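PDB 5KTC: FdhC from Acinetobacter nosocomialis, which acts as a sugar N-acyltransferase of the GNAT superfamily, held here with coenzyme A and a dTDP-linked sugar carrying a 3-hydroxybutanoyl amide, the products of its reaction. Local coordinates for residues 52-57 against 61-66; 82-87 against 91-96; 10-15 against 72-77. All blocks are in the same frame, centred on the assembly; numbering follows the deposited sequence.

Interaction 1 (52-57 against 61-66). With FUH ([[(2~{R},3~{S},5~{R})-5-[5-methyl-2,4-bis(oxidanylidene)pyrimidin-1-yl]-3-oxidanyl-oxolan-2-yl]methoxy-oxidanyl-phosphoryl] [(2~{R},3~{R},4~{S},5~{R},6~{R})-6-methyl-3,5-bis(oxidanyl)-4-[[(3~{R})-3-oxidanylbutanoyl]amino]oxan-2-yl] hydrogen phosphate), chain C.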
loop_
_atom_site.group_PDB
_atom_site.type_symbol
_atom_site.label_atom_id
_atom_site.label_comp_id
_atom_site.label_asym_id
_atom_site.label_seq_id
_atom_site.Cartn_x
_atom_site.Cartn_y
_atom_site.Cartn_z
ATOM N N ARG A 52 -6.226 17.372 -4.708
ATOM C CA ARG A 52 -6.470 18.559 -3.870
ATOM C C ARG A 52 -7.471 18.267 -2.753
ATOM O O ARG A 52 -7.233 18.613 -1.626
ATOM C CB ARG A 52 -6.873 19.750 -4.771
ATOM C CG ARG A 52 -6.961 21.158 -4.156
ATOM C CD ARG A 52 -7.448 22.183 -5.230
ATOM N NE ARG A 52 -6.709 22.030 -6.512
ATOM C CZ ARG A 52 -7.222 21.743 -7.731
ATOM N NH1 ARG A 52 -8.532 21.620 -7.965
ATOM N NH2 ARG A 52 -6.394 21.572 -8.753
ATOM N N ASN A 53 -8.584 17.607 -3.093
ATOM C CA ASN A 53 -9.571 17.105 -2.142
ATOM C C ASN A 53 -8.979 16.088 -1.189
ATOM O O ASN A 53 -9.196 16.127 0.051
ATOM C CB ASN A 53 -10.762 16.476 -2.908
ATOM C CG ASN A 53 -11.612 17.542 -3.561
ATOM O OD1 ASN A 53 -11.850 17.549 -4.780
ATOM N ND2 ASN A 53 -11.975 18.525 -2.744
ATOM N N TYR A 54 -8.181 15.221 -1.771
ATOM C CA TYR A 54 -7.441 14.231 -0.984
ATOM C C TYR A 54 -6.572 14.963 0.081
ATOM O O TYR A 54 -6.556 14.555 1.213
ATOM C CB TYR A 54 -6.585 13.296 -1.866
ATOM C CG TYR A 54 -5.403 12.807 -1.007
ATOM C CD1 TYR A 54 -5.594 11.918 0.048
ATOM C CD2 TYR A 54 -4.160 13.366 -1.168
ATOM C CE1 TYR A 54 -4.537 11.587 0.907
ATOM C CE2 TYR A 54 -3.110 13.052 -0.324
ATOM C CZ TYR A 54 -3.293 12.140 0.684
ATOM O OH TYR A 54 -2.194 11.836 1.507
ATOM N N LYS A 55 -5.919 16.054 -0.314
ATOM C CA LYS A 55 -5.053 16.798 0.596
ATOM C C LYS A 55 -5.757 17.394 1.817
ATOM O O LYS A 55 -5.149 17.490 2.898
ATOM C CB LYS A 55 -4.233 17.861 -0.126
ATOM C CG LYS A 55 -2.952 17.333 -0.785
ATOM C CD LYS A 55 -1.945 16.763 0.218
ATOM C CE LYS A 55 -0.561 16.687 -0.344
ATOM N NZ LYS A 55 0.268 15.685 0.352
ATOM N N ASN A 56 -7.027 17.764 1.639
ATOM C CA ASN A 56 -7.858 18.198 2.760
ATOM C C ASN A 56 -8.097 17.082 3.721
ATOM O O ASN A 56 -8.025 17.286 4.935
ATOM C CB ASN A 56 -9.223 18.699 2.312
ATOM C CG ASN A 56 -9.152 19.920 1.424
ATOM O OD1 ASN A 56 -8.213 20.737 1.484
ATOM N ND2 ASN A 56 -10.163 20.044 0.558
ATOM N N ARG A 57 -8.388 15.895 3.187
ATOM C CA ARG A 57 -8.572 14.701 4.007
ATOM C C ARG A 57 -7.278 14.365 4.757
ATOM O O ARG A 57 -7.310 14.058 5.950
ATOM C CB ARG A 57 -9.079 13.542 3.151
ATOM C CG ARG A 57 -10.424 13.779 2.541
ATOM C CD ARG A 57 -11.181 12.530 2.107
ATOM N NE ARG A 57 -10.519 11.808 1.012
ATOM C CZ ARG A 57 -10.394 12.227 -0.242
ATOM N NH1 ARG A 57 -10.873 13.412 -0.644
ATOM N NH2 ARG A 57 -9.719 11.477 -1.116
ATOM N N GLY A 61 -6.084 14.269 9.024
ATOM C CA GLY A 61 -5.812 12.932 9.564
ATOM C C GLY A 61 -6.708 11.796 9.079
ATOM O O GLY A 61 -6.798 10.781 9.741
ATOM N N GLU A 62 -7.376 11.972 7.941
ATOM C CA GLU A 62 -8.376 11.009 7.475
ATOM C C GLU A 62 -7.900 10.060 6.352
ATOM O O GLU A 62 -8.629 9.124 5.984
ATOM C CB GLU A 62 -9.612 11.760 7.021
ATOM C CG GLU A 62 -10.315 12.517 8.146
ATOM C CD GLU A 62 -11.312 13.565 7.648
ATOM O OE1 GLU A 62 -11.431 13.831 6.412
ATOM O OE2 GLU A 62 -11.978 14.145 8.529
ATOM N N GLU A 63 -6.722 10.315 5.789
ATOM C CA GLU A 63 -6.286 9.595 4.569
ATOM C C GLU A 63 -4.854 9.930 4.272
ATOM O O GLU A 63 -4.487 11.102 4.357
ATOM C CB GLU A 63 -7.135 9.989 3.353
ATOM C CG GLU A 63 -7.018 9.070 2.151
ATOM C CD GLU A 63 -8.165 9.206 1.156
ATOM O OE1 GLU A 63 -7.950 9.147 -0.069
ATOM O OE2 GLU A 63 -9.321 9.278 1.611
ATOM N N TYR A 64 -4.054 8.914 3.910
ATOM C CA TYR A 64 -2.676 9.068 3.532
ATOM C C TYR A 64 -2.399 8.282 2.290
ATOM O O TYR A 64 -2.616 7.064 2.268
ATOM C CB TYR A 64 -1.768 8.591 4.667
ATOM C CG TYR A 64 -2.000 9.364 5.927
ATOM C CD1 TYR A 64 -1.536 10.684 6.057
ATOM C CD2 TYR A 64 -2.750 8.849 6.964
ATOM C CE1 TYR A 64 -1.811 11.421 7.207
ATOM C CE2 TYR A 64 -2.999 9.595 8.134
ATOM C CZ TYR A 64 -2.535 10.888 8.235
ATOM O OH TYR A 64 -2.776 11.659 9.365
ATOM N N TYR A 65 -1.939 8.964 1.264
ATOM C CA TYR A 65 -1.779 8.427 -0.091
ATOM C C TYR A 65 -0.346 8.662 -0.499
ATOM O O TYR A 65 0.141 9.777 -0.319
ATOM C CB TYR A 65 -2.684 9.206 -1.013
ATOM C CG TYR A 65 -2.901 8.754 -2.403
ATOM C CD1 TYR A 65 -2.534 7.508 -2.860
ATOM C CD2 TYR A 65 -3.553 9.599 -3.291
ATOM C CE1 TYR A 65 -2.813 7.115 -4.169
ATOM C CE2 TYR A 65 -3.838 9.219 -4.600
ATOM C CZ TYR A 65 -3.467 7.973 -5.039
ATOM O OH TYR A 65 -3.731 7.562 -6.382
ATOM N N PHE A 66 0.332 7.619 -0.971
ATOM C CA PHE A 66 1.764 7.625 -1.246
ATOM C C PHE A 66 2.119 7.222 -2.669
ATOM O O PHE A 66 1.473 6.367 -3.263
ATOM C CB PHE A 66 2.516 6.660 -0.305
ATOM C CG PHE A 66 2.318 6.956 1.164
ATOM C CD1 PHE A 66 1.236 6.467 1.826
ATOM C CD2 PHE A 66 3.253 7.669 1.867
ATOM C CE1 PHE A 66 1.004 6.723 3.156
ATOM C CE2 PHE A 66 3.067 7.964 3.199
ATOM C CZ PHE A 66 1.939 7.477 3.872
HETATM O O1 FUH C . -5.851 -2.185 -3.652
HETATM C C1 FUH C . -6.698 -2.816 -3.028
HETATM C C2 FUH C . -6.372 -3.658 -1.839
HETATM C C3 FUH C . -4.936 -4.112 -1.831
HETATM O O2 FUH C . -4.780 -5.386 -2.507
HETATM C C4 FUH C . -4.453 -4.329 -0.419
HETATM N N1 FUH C . -8.050 -2.765 -3.359
HETATM C C5 FUH C . -8.544 -1.731 -4.275
HETATM C C6 FUH C . -9.504 -2.323 -5.323
HETATM O O3 FUH C . -10.507 -2.949 -4.645
HETATM C C7 FUH C . -10.200 -1.281 -6.168
HETATM C C8 FUH C . -11.374 -1.821 -7.020
HETATM O O4 FUH C . -10.747 -0.243 -5.337
HETATM C C9 FUH C . -9.261 -0.656 -3.479
HETATM O O5 FUH C . -8.363 0.075 -2.630
HETATM C C10 FUH C . -9.835 0.348 -4.396
HETATM O O6 FUH C . -8.753 0.956 -5.085
HETATM P P1 FUH C . -8.932 2.268 -5.927
HETATM O O7 FUH C . -9.466 2.006 -7.286
HETATM O O8 FUH C . -7.519 2.849 -5.989
HETATM O O9 FUH C . -9.695 3.389 -5.094
HETATM P P2 FUH C . -11.252 3.669 -4.853
HETATM O O10 FUH C . -11.444 3.807 -3.382
HETATM O O11 FUH C . -12.009 2.504 -5.477
HETATM O O12 FUH C . -11.374 5.033 -5.621
HETATM C C11 FUH C . -12.425 5.946 -5.289
HETATM C C12 FUH C . -12.749 6.753 -6.520
HETATM C C13 FUH C . -12.891 5.905 -7.802
HETATM O O13 FUH C . -13.887 6.439 -8.691
HETATM C C14 FUH C . -11.561 6.065 -8.525
HETATM C C15 FUH C . -11.166 7.459 -8.105
HETATM O O14 FUH C . -11.698 7.691 -6.776
HETATM N N2 FUH C . -9.719 7.713 -7.928
HETATM C C16 FUH C . -9.010 7.084 -6.950
HETATM C C17 FUH C . -7.661 7.388 -6.757
HETATM C C18 FUH C . -6.835 6.728 -5.674
HETATM C C19 FUH C . -7.074 8.342 -7.645
HETATM O O15 FUH C . -5.836 8.692 -7.468
HETATM N N3 FUH C . -7.796 8.946 -8.599
HETATM C C20 FUH C . -9.098 8.659 -8.697
HETATM O O16 FUH C . -9.798 9.238 -9.657
#
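Arg57 and Glu63 illustrate how a helix can be tied to the strand that follows it, here helix 44-59 and strand 63-70 of the GNAT fold, once a Schellman motif has ended the helix. Gly61, with positive phi, is the C-prime residue of that motif, and Glu62 N donates a hydrogen bond to Arg57 O at 2.9 Å. Across the turn, the side chains of Arg57 and Glu63 run side by side, pointing the same way. A bend in the arginine chain (chi3 -65°) presents the NE edge of the guanidinium, which grips the carboxylate side-on: NE donates almost straight to Glu63 OE2 at 2.9 Å, and NH2 reaches Glu63 OE1 at 3.1 Å. Both oxygens lie near the guanidinium plane, yet the two flat groups are turned 58° apart, so the donors approach from above the carboxylate. Arg81 makes a second salt bridge to OE1, while Trp50 lies against the guanidinium in a cation-pi contact.

Tyr54 reaches from the helix to the strand. Glu63 CG lies in plane at the ring's edge, whereas Tyr65 CB sits over one face, 3.8 Å from the Tyr54 ring centroid. The Tyr65 ring then turns its edge toward the face of the Tyr54 ring in a T-shaped pair with planes at 83°. Tyr54 OH accepts a hydrogen bond from the backbone N of Tyr65 at 2.9 Å. Held in this way, Tyr65 extends into the nucleotide-sugar pocket, where its OH donates to the thymine oxygen O15 of FUH at 2.6 Å.

Interaction 2 (82-87 against 91-96). With FUH ([[(2~{R},3~{S},5~{R})-5-[5-methyl-2,4-bis(oxidanylidene)pyrimidin-1-yl]-3-oxidanyl-oxolan-2-yl]methoxy-oxidanyl-phosphoryl] [(2~{R},3~{R},4~{S},5~{R},6~{R})-6-methyl-3,5-bis(oxidanyl)-4-[[(3~{R})-3-oxidanylbutanoyl]amino]oxan-2-yl] hydrogen phosphate), chain C.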
loop_
_atom_site.group_PDB
_atom_site.type_symbol
_atom_site.label_atom_id
_atom_site.label_comp_id
_atom_site.label_asym_id
_atom_site.label_seq_id
_atom_site.Cartn_x
_atom_site.Cartn_y
_atom_site.Cartn_z
ATOM N N LEU A 82 -3.791 4.507 2.428
ATOM C CA LEU A 82 -4.502 4.223 3.642
ATOM C C LEU A 82 -5.666 5.170 3.782
ATOM O O LEU A 82 -5.514 6.364 3.607
ATOM C CB LEU A 82 -3.652 4.406 4.885
ATOM C CG LEU A 82 -2.548 3.369 5.042
ATOM C CD1 LEU A 82 -1.463 3.545 3.987
ATOM C CD2 LEU A 82 -2.001 3.523 6.420
ATOM N N TYR A 83 -6.843 4.624 4.038
ATOM C CA TYR A 83 -8.084 5.414 3.931
ATOM C C TYR A 83 -9.213 4.736 4.757
ATOM O O TYR A 83 -9.100 3.582 5.233
ATOM C CB TYR A 83 -8.428 5.600 2.403
ATOM C CG TYR A 83 -8.853 4.334 1.653
ATOM C CD1 TYR A 83 -7.938 3.381 1.273
ATOM C CD2 TYR A 83 -10.227 4.105 1.285
ATOM C CE1 TYR A 83 -8.336 2.244 0.580
ATOM C CE2 TYR A 83 -10.624 2.988 0.563
ATOM C CZ TYR A 83 -9.692 2.027 0.228
ATOM O OH TYR A 83 -10.023 0.913 -0.519
ATOM N N ASP A 84 -10.302 5.487 4.957
ATOM C CA ASP A 84 -11.544 4.981 5.510
ATOM C C ASP A 84 -11.359 4.388 6.892
ATOM O O ASP A 84 -11.449 3.168 7.087
ATOM C CB ASP A 84 -12.148 3.949 4.548
ATOM C CG ASP A 84 -13.613 3.593 4.867
ATOM O OD1 ASP A 84 -14.248 4.317 5.661
ATOM O OD2 ASP A 84 -14.106 2.616 4.243
ATOM N N PHE A 85 -11.025 5.286 7.814
ATOM C CA PHE A 85 -10.669 4.974 9.199
ATOM C C PHE A 85 -11.895 4.847 10.117
ATOM O O PHE A 85 -12.784 5.681 10.036
ATOM C CB PHE A 85 -9.802 6.112 9.725
ATOM C CG PHE A 85 -8.504 6.354 8.933
ATOM C CD1 PHE A 85 -7.992 5.428 8.045
ATOM C CD2 PHE A 85 -7.799 7.488 9.140
ATOM C CE1 PHE A 85 -6.781 5.659 7.379
ATOM C CE2 PHE A 85 -6.594 7.753 8.496
ATOM C CZ PHE A 85 -6.092 6.840 7.591
ATOM N N HIS A 86 -11.931 3.852 10.988
ATOM C CA HIS A 86 -13.063 3.613 11.922
ATOM C C HIS A 86 -12.589 3.202 13.338
ATOM O O HIS A 86 -11.372 3.108 13.560
ATOM C CB HIS A 86 -14.026 2.555 11.344
ATOM C CG HIS A 86 -14.718 3.023 10.120
ATOM N ND1 HIS A 86 -15.962 3.596 10.150
ATOM C CD2 HIS A 86 -14.300 3.104 8.835
ATOM C CE1 HIS A 86 -16.317 3.950 8.924
ATOM N NE2 HIS A 86 -15.314 3.684 8.115
ATOM N N GLU A 87 -13.542 2.938 14.271
ATOM C CA GLU A 87 -13.248 2.670 15.705
ATOM C C GLU A 87 -13.894 1.418 16.332
ATOM O O GLU A 87 -14.826 0.783 15.767
ATOM C CB GLU A 87 -13.656 3.873 16.520
ATOM C CG GLU A 87 -13.345 5.191 15.840
ATOM C CD GLU A 87 -12.757 6.188 16.780
ATOM O OE1 GLU A 87 -13.507 7.070 17.252
ATOM O OE2 GLU A 87 -11.536 6.070 17.051
ATOM N N SER A 91 -9.618 0.870 13.098
ATOM C CA SER A 91 -9.338 0.173 11.829
ATOM C C SER A 91 -9.038 1.116 10.699
ATOM O O SER A 91 -9.558 2.272 10.641
ATOM C CB SER A 91 -10.470 -0.788 11.453
ATOM O OG SER A 91 -11.596 -0.052 11.085
ATOM N N PHE A 92 -8.142 0.685 9.806
ATOM C CA PHE A 92 -7.882 1.450 8.587
ATOM C C PHE A 92 -8.052 0.522 7.410
ATOM O O PHE A 92 -7.832 -0.635 7.548
ATOM C CB PHE A 92 -6.478 2.112 8.551
ATOM C CG PHE A 92 -5.330 1.153 8.413
ATOM C CD1 PHE A 92 -4.817 0.470 9.517
ATOM C CD2 PHE A 92 -4.731 0.938 7.183
ATOM C CE1 PHE A 92 -3.766 -0.422 9.387
ATOM C CE2 PHE A 92 -3.679 0.039 7.063
ATOM C CZ PHE A 92 -3.179 -0.614 8.168
ATOM N N CYS A 93 -8.498 1.061 6.283
ATOM C CA CYS A 93 -8.418 0.351 5.011
ATOM C C CYS A 93 -7.111 0.709 4.253
ATOM O O CYS A 93 -6.552 1.797 4.419
ATOM C CB CYS A 93 -9.619 0.673 4.107
ATOM S SG CYS A 93 -11.221 0.226 4.909
ATOM N N TRP A 94 -6.677 -0.190 3.383
ATOM C CA TRP A 94 -5.634 0.152 2.444
ATOM C C TRP A 94 -5.903 -0.488 1.089
ATOM O O TRP A 94 -6.720 -1.420 0.938
ATOM C CB TRP A 94 -4.231 -0.186 2.952
ATOM C CG TRP A 94 -3.761 -1.599 2.939
ATOM C CD1 TRP A 94 -4.053 -2.579 3.833
ATOM C CD2 TRP A 94 -2.813 -2.166 2.012
ATOM N NE1 TRP A 94 -3.355 -3.735 3.502
ATOM C CE2 TRP A 94 -2.551 -3.481 2.424
ATOM C CE3 TRP A 94 -2.139 -1.663 0.891
ATOM C CZ2 TRP A 94 -1.648 -4.324 1.737
ATOM C CZ3 TRP A 94 -1.214 -2.498 0.220
ATOM C CH2 TRP A 94 -0.993 -3.809 0.640
ATOM N N GLY A 95 -5.237 0.072 0.117
ATOM C CA GLY A 95 -5.469 -0.293 -1.264
ATOM C C GLY A 95 -4.915 0.745 -2.199
ATOM O O GLY A 95 -3.821 1.306 -1.955
ATOM N N SER A 96 -5.636 1.014 -3.290
ATOM C CA SER A 96 -5.059 1.748 -4.416
ATOM C C SER A 96 -3.626 1.301 -4.753
ATOM O O SER A 96 -2.727 2.132 -5.020
ATOM C CB SER A 96 -5.144 3.268 -4.251
ATOM O OG SER A 96 -6.429 3.739 -3.895
HETATM O O1 FUH C . -5.851 -2.185 -3.652
HETATM C C1 FUH C . -6.698 -2.816 -3.028
HETATM C C2 FUH C . -6.372 -3.658 -1.839
HETATM C C3 FUH C . -4.936 -4.112 -1.831
HETATM O O2 FUH C . -4.780 -5.386 -2.507
HETATM C C4 FUH C . -4.453 -4.329 -0.419
HETATM N N1 FUH C . -8.050 -2.765 -3.359
HETATM C C5 FUH C . -8.544 -1.731 -4.275
HETATM C C6 FUH C . -9.504 -2.323 -5.323
HETATM O O3 FUH C . -10.507 -2.949 -4.645
HETATM C C7 FUH C . -10.200 -1.281 -6.168
HETATM C C8 FUH C . -11.374 -1.821 -7.020
HETATM O O4 FUH C . -10.747 -0.243 -5.337
HETATM C C9 FUH C . -9.261 -0.656 -3.479
HETATM O O5 FUH C . -8.363 0.075 -2.630
HETATM C C10 FUH C . -9.835 0.348 -4.396
HETATM O O6 FUH C . -8.753 0.956 -5.085
HETATM P P1 FUH C . -8.932 2.268 -5.927
HETATM O O7 FUH C . -9.466 2.006 -7.286
HETATM O O8 FUH C . -7.519 2.849 -5.989
HETATM O O9 FUH C . -9.695 3.389 -5.094
HETATM P P2 FUH C . -11.252 3.669 -4.853
HETATM O O10 FUH C . -11.444 3.807 -3.382
HETATM O O11 FUH C . -12.009 2.504 -5.477
HETATM O O12 FUH C . -11.374 5.033 -5.621
HETATM C C11 FUH C . -12.425 5.946 -5.289
HETATM C C12 FUH C . -12.749 6.753 -6.520
HETATM C C13 FUH C . -12.891 5.905 -7.802
HETATM O O13 FUH C . -13.887 6.439 -8.691
HETATM C C14 FUH C . -11.561 6.065 -8.525
HETATM C C15 FUH C . -11.166 7.459 -8.105
HETATM O O14 FUH C . -11.698 7.691 -6.776
HETATM N N2 FUH C . -9.719 7.713 -7.928
HETATM C C16 FUH C . -9.010 7.084 -6.950
HETATM C C17 FUH C . -7.661 7.388 -6.757
HETATM C C18 FUH C . -6.835 6.728 -5.674
HETATM C C19 FUH C . -7.074 8.342 -7.645
HETATM O O15 FUH C . -5.836 8.692 -7.468
HETATM N N3 FUH C . -7.796 8.946 -8.599
HETATM C C20 FUH C . -9.098 8.659 -8.697
HETATM O O16 FUH C . -9.798 9.238 -9.657
HETATM O O HOH W 1 -11.731 0.635 8.619
#
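With chi1 at 69°, Tyr83 CG sits between its own backbone N and carbonyl carbon, and the ring is laid alongside strand 91-99, where Cys93 CB stands over the centre of one face, 4.1 Å from the Tyr83 ring centroid. The sulfur lies farther out above the ring and beside Asp84, while Gly95 N comes in at the ring's edge. Trp94 adopts a similar rotamer (chi1 76°) but on the other side of the sheet. Its NE1 bonds Tyr116, and the terminal methyl C4 of the FUH acyl group rests over the centre of its ring, with Trp94 CE2 and CZ2 both 3.5 Å from it.

Two antiparallel hydrogen-bonded pairs, Tyr83 with Cys93 and His86 with Ser91, knit the backbones. Between them the register slips by one residue: Asp84 and Phe85 stand opposite Phe92, a beta bulge. Water 1 bridges it, donating to Asp84 O and bonding Ser91 OG at 2.6 Å, and His86 NE2 donates to Asp84 OD1 at 2.7 Å. Phe92, covered by helix 107-122, receives Leu82 CD2 at its CD2, 3.8 Å away, and its CB packs on Phe85 CD1.

The sugar hydroxyl O5 of FUH is held by both strands, through Tyr83 OH at 2.8 Å and Ser96 N at 3.0 Å, and Ser96 OG donates to phosphate oxygen O8 at 2.5 Å while accepting from Arg81. This is a bulged beta hairpin of the GNAT sheet whose end away from the turn forms a wall of the pocket for the acylated sugar.

Interaction 3 (10-15 against 72-77)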
loop_
_atom_site.group_PDB
_atom_site.type_symbol
_atom_site.label_atom_id
_atom_site.label_comp_id
_atom_site.label_asym_id
_atom_site.label_seq_id
_atom_site.Cartn_x
_atom_site.Cartn_y
_atom_site.Cartn_z
ATOM N N THR A 10 14.630 -1.653 -1.125
ATOM C CA THR A 10 14.719 -1.267 -2.498
ATOM C C THR A 10 13.731 -0.213 -2.872
ATOM O O THR A 10 13.778 0.215 -3.991
ATOM C CB THR A 10 14.627 -2.428 -3.464
ATOM O OG1 THR A 10 13.279 -2.953 -3.565
ATOM C CG2 THR A 10 15.681 -3.566 -3.083
ATOM N N THR A 11 12.878 0.186 -1.940
ATOM C CA THR A 11 11.816 1.174 -2.215
ATOM C C THR A 11 11.653 2.144 -1.077
ATOM O O THR A 11 12.163 1.919 0.010
ATOM C CB THR A 11 10.446 0.486 -2.441
ATOM O OG1 THR A 11 10.190 -0.337 -1.308
ATOM C CG2 THR A 11 10.410 -0.370 -3.722
ATOM N N TYR A 12 10.922 3.249 -1.336
ATOM C CA TYR A 12 10.533 4.179 -0.330
ATOM C C TYR A 12 9.233 4.823 -0.751
ATOM O O TYR A 12 8.843 4.726 -1.920
ATOM C CB TYR A 12 11.585 5.250 -0.080
ATOM C CG TYR A 12 11.953 6.150 -1.220
ATOM C CD1 TYR A 12 12.966 5.811 -2.114
ATOM C CD2 TYR A 12 11.303 7.341 -1.424
ATOM C CE1 TYR A 12 13.351 6.653 -3.133
ATOM C CE2 TYR A 12 11.674 8.189 -2.467
ATOM C CZ TYR A 12 12.677 7.847 -3.351
ATOM O OH TYR A 12 13.010 8.645 -4.463
ATOM N N LEU A 13 8.548 5.384 0.208
ATOM C CA LEU A 13 7.233 6.006 -0.012
ATOM C C LEU A 13 7.303 7.441 0.391
ATOM O O LEU A 13 7.913 7.768 1.376
ATOM C CB LEU A 13 6.129 5.370 0.852
ATOM C CG LEU A 13 5.791 3.868 0.802
ATOM C CD1 LEU A 13 4.380 3.510 1.226
ATOM C CD2 LEU A 13 6.160 3.125 -0.428
ATOM N N ARG A 14 6.549 8.287 -0.301
ATOM C CA ARG A 14 6.330 9.674 0.143
ATOM C C ARG A 14 4.955 10.146 -0.206
ATOM O O ARG A 14 4.357 9.627 -1.184
ATOM C CB ARG A 14 7.410 10.603 -0.395
ATOM C CG ARG A 14 7.350 10.824 -1.902
ATOM C CD ARG A 14 7.380 12.317 -2.275
ATOM N NE ARG A 14 7.368 12.475 -3.713
ATOM C CZ ARG A 14 6.298 12.545 -4.496
ATOM N NH1 ARG A 14 5.071 12.549 -3.977
ATOM N NH2 ARG A 14 6.464 12.641 -5.825
ATOM N N LEU A 15 4.430 11.101 0.566
ATOM C CA LEU A 15 3.037 11.540 0.319
ATOM C C LEU A 15 2.791 12.126 -1.060
ATOM O O LEU A 15 3.629 12.874 -1.597
ATOM C CB LEU A 15 2.633 12.545 1.385
ATOM C CG LEU A 15 2.539 11.965 2.815
ATOM C CD1 LEU A 15 2.331 13.013 3.898
ATOM C CD2 LEU A 15 1.424 10.936 2.878
ATOM N N ASP A 72 17.105 3.020 -5.984
ATOM C CA ASP A 72 18.392 3.025 -6.707
ATOM C C ASP A 72 18.480 4.218 -7.685
ATOM O O ASP A 72 19.560 4.817 -7.815
ATOM C CB ASP A 72 18.682 1.665 -7.347
ATOM C CG ASP A 72 17.731 1.305 -8.430
ATOM O OD1 ASP A 72 16.723 2.040 -8.651
ATOM O OD2 ASP A 72 17.934 0.242 -9.049
ATOM N N ASP A 73 17.343 4.585 -8.310
ATOM C CA ASP A 73 17.279 5.734 -9.226
ATOM C C ASP A 73 16.227 6.792 -8.911
ATOM O O ASP A 73 16.028 7.735 -9.674
ATOM C CB ASP A 73 17.072 5.221 -10.643
ATOM C CG ASP A 73 15.739 4.564 -10.844
ATOM O OD1 ASP A 73 14.936 4.528 -9.912
ATOM O OD2 ASP A 73 15.492 4.110 -11.947
ATOM N N GLN A 74 15.583 6.666 -7.771
ATOM C CA GLN A 74 14.588 7.641 -7.346
ATOM C C GLN A 74 13.515 7.896 -8.440
ATOM O O GLN A 74 13.139 9.050 -8.716
ATOM C CB GLN A 74 15.262 8.946 -6.832
ATOM C CG GLN A 74 16.231 8.704 -5.673
ATOM C CD GLN A 74 17.642 8.484 -6.191
ATOM O OE1 GLN A 74 18.151 9.321 -6.930
ATOM N NE2 GLN A 74 18.255 7.353 -5.887
ATOM N N SER A 75 13.023 6.813 -9.019
ATOM C CA SER A 75 12.015 6.870 -10.033
ATOM C C SER A 75 10.718 6.256 -9.477
ATOM O O SER A 75 10.783 5.283 -8.707
ATOM C CB SER A 75 12.494 6.158 -11.305
ATOM O OG SER A 75 12.465 4.753 -11.220
ATOM N N PRO A 76 9.557 6.784 -9.906
ATOM C CA PRO A 76 8.278 6.365 -9.353
ATOM C C PRO A 76 7.839 5.078 -9.970
ATOM O O PRO A 76 7.985 4.891 -11.180
ATOM C CB PRO A 76 7.362 7.515 -9.717
ATOM C CG PRO A 76 7.896 8.031 -11.007
ATOM C CD PRO A 76 9.384 7.914 -10.850
ATOM N N ILE A 77 7.404 4.131 -9.125
ATOM C CA ILE A 77 7.003 2.796 -9.584
ATOM C C ILE A 77 5.574 2.418 -9.144
ATOM O O ILE A 77 5.104 1.387 -9.516
ATOM C CB ILE A 77 7.984 1.728 -9.102
ATOM C CG1 ILE A 77 8.140 1.751 -7.546
ATOM C CG2 ILE A 77 9.382 1.947 -9.735
ATOM C CD1 ILE A 77 8.846 0.498 -7.045
HETATM O O HOH W 2 16.073 0.231 -5.613
#
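Tyr12 and Gln74 meet where the outermost strand 11-15 of the GNAT sheet passes the turn joining strands 63-70 and 75-86. Strands 11-15 and 75-86 are not neighbours, for strand 63-70 runs between them, and no direct hydrogen bond links the segments. Side chains and one water do the bridging.

Tyr12 stands with CG between its backbone N and carbonyl carbon (chi1 61°), which directs the phenol toward the turn. Its OH lies 3.3 Å from Gln74 CB and 3.4 Å from Gln74 CG, the latter near the ring plane, so the aliphatic root of the glutamine abuts the phenol at its edge. The Gln74 chain bends at chi2, and its amide ends only 20° from the plane of the Tyr12 ring, with NE2 donating to Ser71 O. Phe69, on the intervening strand, lies nearly parallel to the Tyr12 ring.

Gln74 belongs to the turn itself: with Ser75 it faces Arg70 in a G1 beta bulge, at a positive phi of 52°. Asp73 braces the bend: Ser75 OG donates to Asp73 OD1 at 2.8 Å, on the syn side but tilted out of the carboxylate plane, Ser75 N adds a weak bond to the same oxygen, and OD2 is taken by His102. Water 2 links the two backbones, donating to Thr10 O at 2.8 Å and accepting from Asp72 N at 3.0 Å.

Deeper in, Thr11 CG2 touches Ile77 CD1 at 3.8 Å, the two side chains crossing at about a right angle, both also touching Ala107 of helix 107-122. Thr11 OG1 is bonded to Glu110, and the Ile77 side chain lies about 4 Å from those of Leu99 and Lys103, which bind coenzyme A.

All three contacts lie on one GNAT sheet, each using different strands or ends of it, and all are partly buried. Interactions 1 and 2 touch through neighbouring strands, with a probable hydrogen bond from Leu82 N to Tyr64 O, and both reach FUH. Interactions 2 and 3 share strand 75-86 but occupy its opposite ends and do not meet. Tyr54, Glu63 and Tyr65 are buried in the first; Leu82, Phe92 and Trp94 in the second, where His86 is exposed; Thr11 and Ile77 in the third, where Gln74 is exposed. Chemistry follows place: a salt bridge and aromatic packing join helix to sheet in interaction 1, backbone pairing dominates interaction 2, and interaction 3, the smallest interface, relies on van der Waals contact and water.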